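Long-range contacts in nitrate reductase (Ulva prolifera, PDB 5YLY), which catalyses the first step of nitrate assimilation, probably reducing nitrate to nitrite with electrons that its FAD-binding cytochrome b5 reductase domain takes from NADH: residues 25-30 and 58-63; 36-41 and 51-56; 164-169 and 250-255; 194-199 and 223-228. All blocks are in the same frame, centred on the assembly; numbering follows the deposited sequence.

How the contacts relate
Contact 1 opens at the N terminus of the model: the loop 25-30, ahead of strand 34-43, meets 58-63, closing a loop that encloses the hairpin of contact 2 (36-41 with 51-56). The two touch where L55 packs on F27, Q60 and L62, and both lie at the FAD-binding barrel. Contacts 3 and 4 come later in the chain, in the NAD-binding domain on the opposite side of the chain's centre. Contact 3 (164-169 with 250-255) spans a long excursion, inside which contact 4 (194-199 with 223-228) nests. Strands 164-170 and 193-200 are neighbours in one parallel sheet, where the backbone of M167 probably hydrogen-bonds that of R195 and L197.

Contact 1: residues 25-30 and 58-63; sequences APFLNP and DEQLLG
Q60 begins the touching part of 58-63 by running across F27, where the N-terminal loop leading into the antiparallel FAD-binding barrel lies against the loop that follows its first hairpin. With CG anti to the backbone N (chi1 -165°) and the chain extended beyond it, the side chain of Q60 crosses that of F27 at about a right angle. Its OE1 lies 3.5 Å from CD1 of F27, at the edge of the ring and near its plane, while NE2 is held by a hydrogen bond to E56. An alanine here would remove the long amide, probably opening a gap at the edge of the F27 ring and depriving E56 of that donor. Next, L61 works through its backbone: its O accepts from F27 N at 2.9 Å, and a water links its N to the carbonyl oxygen of A25. The O of L62 then takes the N-H of L28 at 3.0 Å in an almost straight bond (171°). Although the first bond of the L62 side chain points away from 25-30, its CD1 still reaches CG of L28 at 4.0 Å, an apolar meeting suited to two buried leucines. F27 and L28 in turn both pack on V138 of strand 135-142. G63 completes the touch. Its positive phi (82°) favours glycine, and a beta carbon would collide with CB of P26, which sits 3.6 Å from CA of G63. One water bridges the two backbones here, donating to G63 O at 2.7 Å and to L28 O at 3.0 Å.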
# COMPACT_ATOMS: atom_id res chain seq x y z
N ALA A 25 -3.24 -15.51 -20.37
CA ALA A 25 -3.28 -16.21 -19.08
C ALA A 25 -2.44 -15.44 -18.05
O ALA A 25 -1.24 -15.22 -18.29
CB ALA A 25 -2.75 -17.61 -19.22
N PRO A 26 -3.00 -15.07 -16.88
CA PRO A 26 -2.21 -14.29 -15.91
C PRO A 26 -1.23 -15.14 -15.11
O PRO A 26 -1.42 -16.36 -15.00
CB PRO A 26 -3.28 -13.66 -15.00
CG PRO A 26 -4.40 -14.65 -15.01
CD PRO A 26 -4.40 -15.24 -16.42
N PHE A 27 -0.22 -14.50 -14.52
CA PHE A 27 0.74 -15.15 -13.65
C PHE A 27 0.06 -15.60 -12.35
O PHE A 27 0.19 -16.77 -11.98
CB PHE A 27 1.89 -14.22 -13.34
CG PHE A 27 2.88 -14.74 -12.32
CD1 PHE A 27 3.88 -15.63 -12.68
CD2 PHE A 27 2.85 -14.29 -11.00
CE1 PHE A 27 4.81 -16.09 -11.75
CE2 PHE A 27 3.82 -14.73 -10.08
CZ PHE A 27 4.79 -15.62 -10.46
N LEU A 28 -0.65 -14.70 -11.67
CA LEU A 28 -1.30 -15.03 -10.40
C LEU A 28 -2.41 -16.06 -10.52
O LEU A 28 -3.31 -15.94 -11.38
CB LEU A 28 -1.79 -13.80 -9.65
CG LEU A 28 -0.70 -12.81 -9.21
CD1 LEU A 28 -1.34 -11.58 -8.69
CD2 LEU A 28 0.25 -13.44 -8.16
N ASN A 29 -2.33 -17.08 -9.67
CA ASN A 29 -3.30 -18.18 -9.60
C ASN A 29 -3.55 -18.42 -8.12
O ASN A 29 -2.63 -18.83 -7.41
CB ASN A 29 -2.76 -19.44 -10.29
CG ASN A 29 -3.75 -20.57 -10.29
OD1 ASN A 29 -4.69 -20.60 -9.48
ND2 ASN A 29 -3.53 -21.55 -11.15
N PRO A 30 -4.76 -18.09 -7.62
CA PRO A 30 -5.01 -18.18 -6.18
C PRO A 30 -4.91 -19.58 -5.58
O PRO A 30 -4.85 -19.70 -4.36
CB PRO A 30 -6.41 -17.57 -6.03
CG PRO A 30 -7.06 -17.82 -7.37
CD PRO A 30 -5.94 -17.56 -8.33
N ASP A 58 8.40 -12.57 -20.33
CA ASP A 58 8.46 -11.11 -20.24
C ASP A 58 7.23 -10.35 -20.83
O ASP A 58 7.20 -9.12 -20.78
CB ASP A 58 9.79 -10.58 -20.79
CG ASP A 58 10.03 -10.73 -22.27
OD1 ASP A 58 9.10 -11.15 -22.99
OD2 ASP A 58 11.17 -10.45 -22.71
N GLU A 59 6.21 -11.07 -21.35
CA GLU A 59 5.01 -10.38 -21.84
C GLU A 59 3.77 -10.76 -20.99
O GLU A 59 2.64 -10.39 -21.32
CB GLU A 59 4.77 -10.71 -23.31
CG GLU A 59 5.72 -10.00 -24.26
CD GLU A 59 5.68 -10.55 -25.68
OE1 GLU A 59 4.59 -10.96 -26.13
OE2 GLU A 59 6.74 -10.55 -26.34
N GLN A 60 3.99 -11.48 -19.89
CA GLN A 60 2.90 -12.01 -19.09
C GLN A 60 2.20 -10.98 -18.24
O GLN A 60 2.84 -10.11 -17.68
CB GLN A 60 3.37 -13.22 -18.24
CG GLN A 60 2.23 -14.05 -17.65
CD GLN A 60 2.68 -15.19 -16.77
OE1 GLN A 60 3.73 -15.13 -16.12
NE2 GLN A 60 1.90 -16.25 -16.73
N LEU A 61 0.87 -11.08 -18.22
CA LEU A 61 0.01 -10.23 -17.40
C LEU A 61 0.17 -10.70 -15.95
O LEU A 61 0.17 -11.90 -15.69
CB LEU A 61 -1.45 -10.48 -17.86
CG LEU A 61 -2.59 -9.71 -17.17
CD1 LEU A 61 -2.50 -8.22 -17.47
CD2 LEU A 61 -3.94 -10.24 -17.62
N LEU A 62 0.29 -9.75 -15.01
CA LEU A 62 0.39 -10.13 -13.60
C LEU A 62 -0.91 -10.78 -13.11
O LEU A 62 -0.85 -11.82 -12.47
CB LEU A 62 0.73 -8.92 -12.74
CG LEU A 62 0.83 -9.16 -11.23
CD1 LEU A 62 1.92 -10.22 -10.87
CD2 LEU A 62 1.11 -7.83 -10.51
N GLY A 63 -2.04 -10.14 -13.38
CA GLY A 63 -3.35 -10.63 -12.98
C GLY A 63 -3.69 -10.29 -11.55
O GLY A 63 -4.22 -11.13 -10.81
O HOH W 1 -0.51 -13.06 -19.78
O HOH W 2 -5.12 -13.57 -11.38

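Contact 2: residues 36-41 and 51-56; sequences AELKEK and FRFGLE
The carbonyl oxygen of R52 is approached by two successive N-H groups, K39 N at 2.7 Å and, in a weak bond, E40 N at 3.3 Å. K39 and E40 thus both face R52, a classic beta bulge that shifts the pairing of 36-41 with 51-54 by one residue. Past it, R52 N returns a bond to E40 O, and toward the other end G54 N donates to E37 O at 2.8 Å. The acidic and basic chains of E40 and R52 lie side by side. NH1 of R52 meets OE1 of E40 at 2.9 Å in a salt bridge that lies in the guanidinium plane but comes from above the carboxylate plane, the two planes being 66° apart. NE of R52 has a second charged partner, D103. G54 has no CB, which would run into CE of K39, whose chain folds back over the strand. The face bearing L38, F51 and F53 is mainly apolar, joined by the stem of K41. L38 has CG anti to its own N (chi1 -174°), which sets CD1 over the F53 ring, 4.0 Å from its centroid and only 11° off the normal, a CH-pi contact. Beside it, the K41 chain lies alongside F51, CD 3.6 Å from CE1, before NZ reaches the carbonyls of E128 and L130 at the end of helix 122-129. F51 also packs on V106, a probable FAD-binding residue. The whole is a bulged antiparallel hairpin, formed by the first two strands of the FAD-binding barrel of ferredoxin-reductase-like flavoproteins.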
# COMPACT_ATOMS: atom_id res chain seq x y z
N ALA A 36 8.87 -16.98 -8.82
CA ALA A 36 9.21 -15.73 -9.50
C ALA A 36 10.69 -15.51 -9.23
O ALA A 36 11.12 -15.60 -8.08
CB ALA A 36 8.40 -14.57 -8.92
N GLU A 37 11.46 -15.22 -10.27
CA GLU A 37 12.89 -15.05 -10.17
C GLU A 37 13.28 -13.60 -10.00
O GLU A 37 12.78 -12.74 -10.73
CB GLU A 37 13.55 -15.64 -11.41
CG GLU A 37 15.06 -15.75 -11.29
CD GLU A 37 15.70 -16.28 -12.56
OE1 GLU A 37 15.67 -17.52 -12.76
OE2 GLU A 37 16.16 -15.47 -13.39
N LEU A 38 14.20 -13.32 -9.09
CA LEU A 38 14.67 -11.95 -8.88
C LEU A 38 15.52 -11.52 -10.08
O LEU A 38 16.52 -12.16 -10.39
CB LEU A 38 15.47 -11.87 -7.57
CG LEU A 38 15.90 -10.44 -7.14
CD1 LEU A 38 14.68 -9.50 -6.99
CD2 LEU A 38 16.73 -10.50 -5.82
N LYS A 39 15.10 -10.43 -10.74
CA LYS A 39 15.77 -9.86 -11.92
C LYS A 39 16.67 -8.67 -11.58
O LYS A 39 17.69 -8.50 -12.23
CB LYS A 39 14.75 -9.47 -13.01
CG LYS A 39 13.88 -10.65 -13.50
CD LYS A 39 14.72 -11.69 -14.23
CE LYS A 39 13.85 -12.81 -14.80
NZ LYS A 39 14.60 -13.62 -15.80
N GLU A 40 16.29 -7.83 -10.59
CA GLU A 40 17.08 -6.68 -10.17
C GLU A 40 16.79 -6.42 -8.73
O GLU A 40 15.67 -6.64 -8.31
CB GLU A 40 16.71 -5.39 -10.97
CG GLU A 40 16.92 -5.51 -12.47
CD GLU A 40 16.73 -4.22 -13.24
OE1 GLU A 40 15.70 -4.07 -13.95
OE2 GLU A 40 17.61 -3.35 -13.12
N LYS A 41 17.78 -5.88 -7.98
CA LYS A 41 17.60 -5.53 -6.56
C LYS A 41 18.22 -4.15 -6.46
O LYS A 41 19.44 -4.01 -6.62
CB LYS A 41 18.34 -6.54 -5.66
CG LYS A 41 18.22 -6.20 -4.17
CD LYS A 41 18.71 -7.32 -3.25
CE LYS A 41 20.19 -7.39 -3.15
NZ LYS A 41 20.61 -8.33 -2.07
N PHE A 51 12.65 -4.67 -5.30
CA PHE A 51 12.94 -6.01 -5.80
C PHE A 51 12.13 -6.17 -7.07
O PHE A 51 10.91 -6.06 -7.03
CB PHE A 51 12.52 -7.09 -4.78
CG PHE A 51 13.31 -7.02 -3.51
CD1 PHE A 51 14.52 -7.69 -3.38
CD2 PHE A 51 12.87 -6.22 -2.45
CE1 PHE A 51 15.26 -7.60 -2.20
CE2 PHE A 51 13.62 -6.10 -1.28
CZ PHE A 51 14.82 -6.79 -1.16
N ARG A 52 12.81 -6.45 -8.20
CA ARG A 52 12.10 -6.61 -9.45
C ARG A 52 12.08 -8.08 -9.78
O ARG A 52 13.13 -8.66 -10.02
CB ARG A 52 12.78 -5.79 -10.58
CG ARG A 52 12.04 -5.93 -11.93
CD ARG A 52 12.37 -4.75 -12.86
NE ARG A 52 11.88 -3.48 -12.28
CZ ARG A 52 12.58 -2.36 -12.18
NH1 ARG A 52 13.82 -2.29 -12.66
NH2 ARG A 52 12.03 -1.27 -11.63
N PHE A 53 10.89 -8.69 -9.74
CA PHE A 53 10.72 -10.12 -9.96
C PHE A 53 10.14 -10.39 -11.31
O PHE A 53 9.14 -9.78 -11.68
CB PHE A 53 9.81 -10.76 -8.87
CG PHE A 53 10.48 -10.96 -7.54
CD1 PHE A 53 11.31 -12.06 -7.32
CD2 PHE A 53 10.31 -10.04 -6.51
CE1 PHE A 53 11.92 -12.25 -6.08
CE2 PHE A 53 10.91 -10.24 -5.27
CZ PHE A 53 11.71 -11.35 -5.06
N GLY A 54 10.72 -11.34 -12.02
CA GLY A 54 10.22 -11.71 -13.33
C GLY A 54 9.04 -12.65 -13.24
O GLY A 54 8.93 -13.42 -12.28
N LEU A 55 8.13 -12.56 -14.21
CA LEU A 55 7.01 -13.49 -14.32
C LEU A 55 7.48 -14.71 -15.14
O LEU A 55 8.68 -14.88 -15.28
CB LEU A 55 5.78 -12.77 -14.94
CG LEU A 55 5.30 -11.53 -14.11
CD1 LEU A 55 4.03 -10.91 -14.68
CD2 LEU A 55 5.10 -11.87 -12.65
N GLU A 56 6.57 -15.58 -15.62
CA GLU A 56 6.96 -16.79 -16.36
C GLU A 56 7.61 -16.44 -17.69
O GLU A 56 8.46 -17.17 -18.17
CB GLU A 56 5.76 -17.72 -16.57
CG GLU A 56 5.14 -18.22 -15.28
CD GLU A 56 4.00 -19.18 -15.49
OE1 GLU A 56 2.88 -18.72 -15.80
OE2 GLU A 56 4.22 -20.41 -15.40
O HOH W 3 10.55 -15.58 -13.11

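Contact 3: residues 164-169 and 250-255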
# COMPACT_ATOMS: atom_id res chain seq x y z
N ARG A 164 -15.59 9.61 -4.27
CA ARG A 164 -14.51 10.11 -3.41
C ARG A 164 -13.96 9.01 -2.52
O ARG A 164 -14.72 8.22 -1.95
CB ARG A 164 -15.01 11.28 -2.56
CG ARG A 164 -15.54 12.48 -3.38
CD ARG A 164 -15.91 13.68 -2.53
NE ARG A 164 -16.63 13.30 -1.32
CZ ARG A 164 -16.99 14.14 -0.36
NH1 ARG A 164 -17.61 13.69 0.71
NH2 ARG A 164 -16.73 15.44 -0.46
N ILE A 165 -12.62 8.94 -2.43
CA ILE A 165 -12.00 7.90 -1.59
C ILE A 165 -11.01 8.54 -0.65
O ILE A 165 -10.02 9.12 -1.12
CB ILE A 165 -11.31 6.76 -2.42
CG1 ILE A 165 -12.30 6.08 -3.41
CG2 ILE A 165 -10.65 5.73 -1.47
CD1 ILE A 165 -11.69 4.98 -4.32
N ASN A 166 -11.21 8.32 0.66
CA ASN A 166 -10.25 8.69 1.68
C ASN A 166 -9.31 7.51 1.83
O ASN A 166 -9.77 6.37 1.80
CB ASN A 166 -10.95 8.90 3.03
CG ASN A 166 -11.66 10.20 3.15
OD1 ASN A 166 -11.30 11.18 2.50
ND2 ASN A 166 -12.67 10.24 4.04
N MET A 167 -8.03 7.77 2.05
CA MET A 167 -7.06 6.73 2.28
C MET A 167 -6.25 7.05 3.51
O MET A 167 -5.72 8.17 3.62
CB MET A 167 -6.12 6.60 1.07
CG MET A 167 -6.85 6.30 -0.21
SD MET A 167 -5.69 6.22 -1.55
CE MET A 167 -6.76 5.60 -2.77
N ILE A 168 -6.19 6.10 4.44
CA ILE A 168 -5.37 6.30 5.62
C ILE A 168 -4.36 5.17 5.65
O ILE A 168 -4.75 4.01 5.73
CB ILE A 168 -6.14 6.42 6.95
CG1 ILE A 168 -7.31 7.43 6.88
CG2 ILE A 168 -5.16 6.74 8.10
CD1 ILE A 168 -8.11 7.55 8.29
N ALA A 169 -3.09 5.53 5.62
CA ALA A 169 -2.01 4.56 5.67
C ALA A 169 -1.05 4.87 6.79
O ALA A 169 -0.82 6.03 7.11
CB ALA A 169 -1.25 4.55 4.34
N ARG A 250 -9.09 17.94 8.66
CA ARG A 250 -8.27 18.78 7.78
C ARG A 250 -7.85 18.06 6.50
O ARG A 250 -7.87 18.65 5.43
CB ARG A 250 -7.02 19.32 8.52
CG ARG A 250 -7.37 20.38 9.59
CD ARG A 250 -6.15 21.02 10.23
NE ARG A 250 -5.51 20.15 11.22
CZ ARG A 250 -4.40 19.45 11.00
NH1 ARG A 250 -3.79 19.52 9.83
NH2 ARG A 250 -3.88 18.69 11.96
N ALA A 251 -7.48 16.79 6.62
CA ALA A 251 -6.94 15.98 5.52
C ALA A 251 -7.92 15.20 4.69
O ALA A 251 -7.58 14.88 3.56
CB ALA A 251 -5.91 15.01 6.10
N LEU A 252 -9.08 14.83 5.25
CA LEU A 252 -10.00 13.92 4.55
C LEU A 252 -11.38 14.46 4.25
O LEU A 252 -11.81 15.45 4.84
CB LEU A 252 -10.12 12.62 5.40
CG LEU A 252 -8.79 11.93 5.81
CD1 LEU A 252 -9.06 10.82 6.79
CD2 LEU A 252 -8.01 11.39 4.55
N PHE A 253 -12.11 13.76 3.37
CA PHE A 253 -13.51 14.10 3.08
C PHE A 253 -14.41 13.59 4.21
O PHE A 253 -14.17 12.51 4.77
CB PHE A 253 -13.99 13.39 1.79
CG PHE A 253 -13.30 13.79 0.50
CD1 PHE A 253 -13.37 15.10 0.03
CD2 PHE A 253 -12.64 12.84 -0.27
CE1 PHE A 253 -12.76 15.45 -1.18
CE2 PHE A 253 -12.04 13.19 -1.49
CZ PHE A 253 -12.11 14.50 -1.93
N ARG A 254 -15.50 14.33 4.51
CA ARG A 254 -16.51 13.86 5.46
C ARG A 254 -17.36 12.86 4.69
O ARG A 254 -17.37 12.88 3.45
CB ARG A 254 -17.39 15.02 5.94
CG ARG A 254 -16.67 15.97 6.88
CD ARG A 254 -17.61 16.82 7.72
NE ARG A 254 -18.24 16.11 8.83
CZ ARG A 254 -17.68 15.91 10.02
NH1 ARG A 254 -18.33 15.23 10.96
NH2 ARG A 254 -16.46 16.36 10.28
N TYR A 255 -18.08 11.97 5.38
CA TYR A 255 -18.95 11.03 4.68
C TYR A 255 -20.16 11.74 4.02
O TYR A 255 -20.78 12.62 4.60
CB TYR A 255 -19.45 9.88 5.59
CG TYR A 255 -20.50 9.02 4.92
CD1 TYR A 255 -20.15 8.15 3.88
CD2 TYR A 255 -21.85 9.17 5.22
CE1 TYR A 255 -21.12 7.41 3.21
CE2 TYR A 255 -22.83 8.43 4.55
CZ TYR A 255 -22.46 7.55 3.55
OH TYR A 255 -23.41 6.82 2.88
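In the Rossmann-like NAD-binding domain, N166 of the inner strand 164-170 grips F253 in the loop that leaves helix 245-251, on one face of the parallel sheet. The asparagine amide uses both its ends on a single residue. OD1 accepts from F253 N at 2.8 Å, and ND2 gives an equally short bond to F253 O, straight (169°) and lying on a lone pair in the carbonyl plane. ND2 also bonds S261 of the adjacent strand, so the amide's orientation is fixed. A leucine here, with no polar end, would probably leave the N-H and carbonyl of F253 without these mates and let the loop shift. L252, the first residue to leave the helical conformation, packs its CB 3.4 Å from OD1 of N166, while its CD1 meets CD1 of I168 at 3.7 Å. The ring of F253 lies face-on to R164, which is modelled in two conformations. In the one described, a bend at chi3 (-42°) helps lay the guanidinium flat on the aromatic side chain, centres 4.3 Å apart and planes at 20°, with CD of R164 over the ring centre. NE of R164 is hydrogen-bonded to T259. The chemistry thus divides the work: the amide satisfies the loop's backbone, while in this conformer the arginine covers an aromatic face and NE keeps its bond to T259.

Contact 4: residues 194-199 and 223-228; sequences IRLLYA and VKIHYT
R195 and K224 lie side by side and point the same way on neighbouring parallel strands, the two joined by helix 209-218 in a beta-alpha-beta crossover of the NAD-binding domain. A bend at chi2 (-65°) lays the arginine along the lysine. CD of R195 comes within 3.5 Å of CB of K224, and the aliphatic lysine chain covers one guanidinium face, with CG over its centre. The long apolar stems suit this arrangement, although NH2 and NZ remain 5.1 Å apart, which may cost some repulsion. R195 NH1 also bonds I194 O at 2.9 Å from above the carbonyl plane, and K224 N reaches that oxygen from the opposite face at 3.3 Å. On the same sheet face, L197 sets CD1 at the edge of the H226 ring, 4.1 Å from CD2, while NE2 of H226 bonds S239. The other face is apolar and aromatic. CD2 of L196 meets the CG2 branch of I225, the two chains crossing obliquely, and both residues pack on L212 of the connecting helix. Y198 and Y227 meet edge against edge, CD2 of Y198 4.0 Å from CE1 of Y227, with their hydroxyls bonded to G171 and E213. Tyrosine suits both places: ring in the apolar layer, hydroxyl on a polar partner. Toward the strands' C-terminal ends a water donates hydrogen bonds of 2.8 Å to both Y198 O and T228 O.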
# COMPACT_ATOMS: atom_id res chain seq x y z
N ILE A 194 -9.42 11.76 -4.50
CA ILE A 194 -8.73 11.03 -3.43
C ILE A 194 -8.17 11.97 -2.39
O ILE A 194 -7.65 13.03 -2.74
CB ILE A 194 -7.54 10.20 -4.05
CG1 ILE A 194 -8.03 9.12 -5.06
CG2 ILE A 194 -6.63 9.57 -2.98
CD1 ILE A 194 -6.84 8.67 -6.02
N ARG A 195 -8.20 11.55 -1.12
CA ARG A 195 -7.50 12.25 -0.05
C ARG A 195 -6.67 11.22 0.68
O ARG A 195 -7.22 10.21 1.13
CB ARG A 195 -8.47 12.93 0.95
CG ARG A 195 -9.21 14.13 0.34
CD ARG A 195 -8.28 15.28 -0.03
NE ARG A 195 -9.02 16.41 -0.60
CZ ARG A 195 -9.31 16.56 -1.89
NH1 ARG A 195 -8.96 15.63 -2.78
NH2 ARG A 195 -10.00 17.62 -2.30
N LEU A 196 -5.37 11.45 0.78
CA LEU A 196 -4.52 10.52 1.52
C LEU A 196 -4.00 11.16 2.80
O LEU A 196 -3.51 12.30 2.78
CB LEU A 196 -3.34 10.06 0.63
CG LEU A 196 -2.20 9.27 1.33
CD1 LEU A 196 -2.69 7.90 1.84
CD2 LEU A 196 -0.99 9.09 0.38
N LEU A 197 -4.07 10.40 3.89
CA LEU A 197 -3.49 10.79 5.17
C LEU A 197 -2.46 9.70 5.50
O LEU A 197 -2.80 8.53 5.59
CB LEU A 197 -4.56 10.96 6.25
CG LEU A 197 -4.06 11.25 7.69
CD1 LEU A 197 -3.16 12.49 7.75
CD2 LEU A 197 -5.22 11.48 8.63
N TYR A 198 -1.18 10.08 5.56
CA TYR A 198 -0.13 9.07 5.72
C TYR A 198 0.65 9.32 6.99
O TYR A 198 1.31 10.36 7.11
CB TYR A 198 0.77 9.09 4.46
CG TYR A 198 1.85 8.02 4.33
CD1 TYR A 198 1.75 6.81 5.03
CD2 TYR A 198 2.94 8.19 3.47
CE1 TYR A 198 2.74 5.83 4.92
CE2 TYR A 198 3.90 7.20 3.30
CZ TYR A 198 3.81 6.03 4.04
OH TYR A 198 4.80 5.09 3.93
N ALA A 199 0.59 8.36 7.93
CA ALA A 199 1.26 8.47 9.24
C ALA A 199 2.51 7.60 9.33
O ALA A 199 2.50 6.46 8.86
CB ALA A 199 0.30 8.10 10.35
N VAL A 223 -6.35 14.97 -6.21
CA VAL A 223 -5.76 14.35 -5.02
C VAL A 223 -5.09 15.37 -4.12
O VAL A 223 -4.57 16.39 -4.61
CB VAL A 223 -4.79 13.19 -5.45
CG1 VAL A 223 -3.58 13.71 -6.22
CG2 VAL A 223 -4.35 12.33 -4.25
N LYS A 224 -5.14 15.12 -2.81
CA LYS A 224 -4.37 15.85 -1.80
C LYS A 224 -3.73 14.82 -0.90
O LYS A 224 -4.33 13.77 -0.62
CB LYS A 224 -5.22 16.81 -0.97
CG LYS A 224 -5.69 18.02 -1.77
CD LYS A 224 -6.38 19.05 -0.85
CE LYS A 224 -7.04 20.14 -1.67
NZ LYS A 224 -6.06 20.91 -2.47
N ILE A 225 -2.50 15.12 -0.45
CA ILE A 225 -1.78 14.22 0.43
C ILE A 225 -1.35 14.99 1.67
O ILE A 225 -0.82 16.11 1.54
CB ILE A 225 -0.60 13.53 -0.29
CG1 ILE A 225 -1.07 12.68 -1.52
CG2 ILE A 225 0.21 12.64 0.68
CD1 ILE A 225 -0.05 12.42 -2.50
N HIS A 226 -1.61 14.43 2.86
CA HIS A 226 -1.21 15.05 4.12
C HIS A 226 -0.44 14.02 4.90
O HIS A 226 -0.76 12.83 4.84
CB HIS A 226 -2.40 15.54 4.92
CG HIS A 226 -2.02 16.51 6.00
ND1 HIS A 226 -1.87 17.85 5.71
CD2 HIS A 226 -1.75 16.32 7.31
CE1 HIS A 226 -1.58 18.45 6.84
NE2 HIS A 226 -1.47 17.58 7.82
N TYR A 227 0.61 14.46 5.61
CA TYR A 227 1.48 13.59 6.38
C TYR A 227 1.45 13.95 7.85
O TYR A 227 1.23 15.11 8.21
CB TYR A 227 2.94 13.75 5.91
CG TYR A 227 3.15 13.53 4.43
CD1 TYR A 227 3.41 12.26 3.92
CD2 TYR A 227 3.17 14.60 3.54
CE1 TYR A 227 3.65 12.05 2.56
CE2 TYR A 227 3.38 14.41 2.17
CZ TYR A 227 3.63 13.14 1.70
OH TYR A 227 3.83 12.94 0.36
N THR A 228 1.74 12.96 8.72
CA THR A 228 1.98 13.16 10.14
C THR A 228 3.16 12.29 10.54
O THR A 228 3.35 11.21 9.98
CB THR A 228 0.76 13.00 11.06
OG1 THR A 228 1.10 13.53 12.35
CG2 THR A 228 0.29 11.55 11.20
O HOH W 4 4.13 10.46 7.43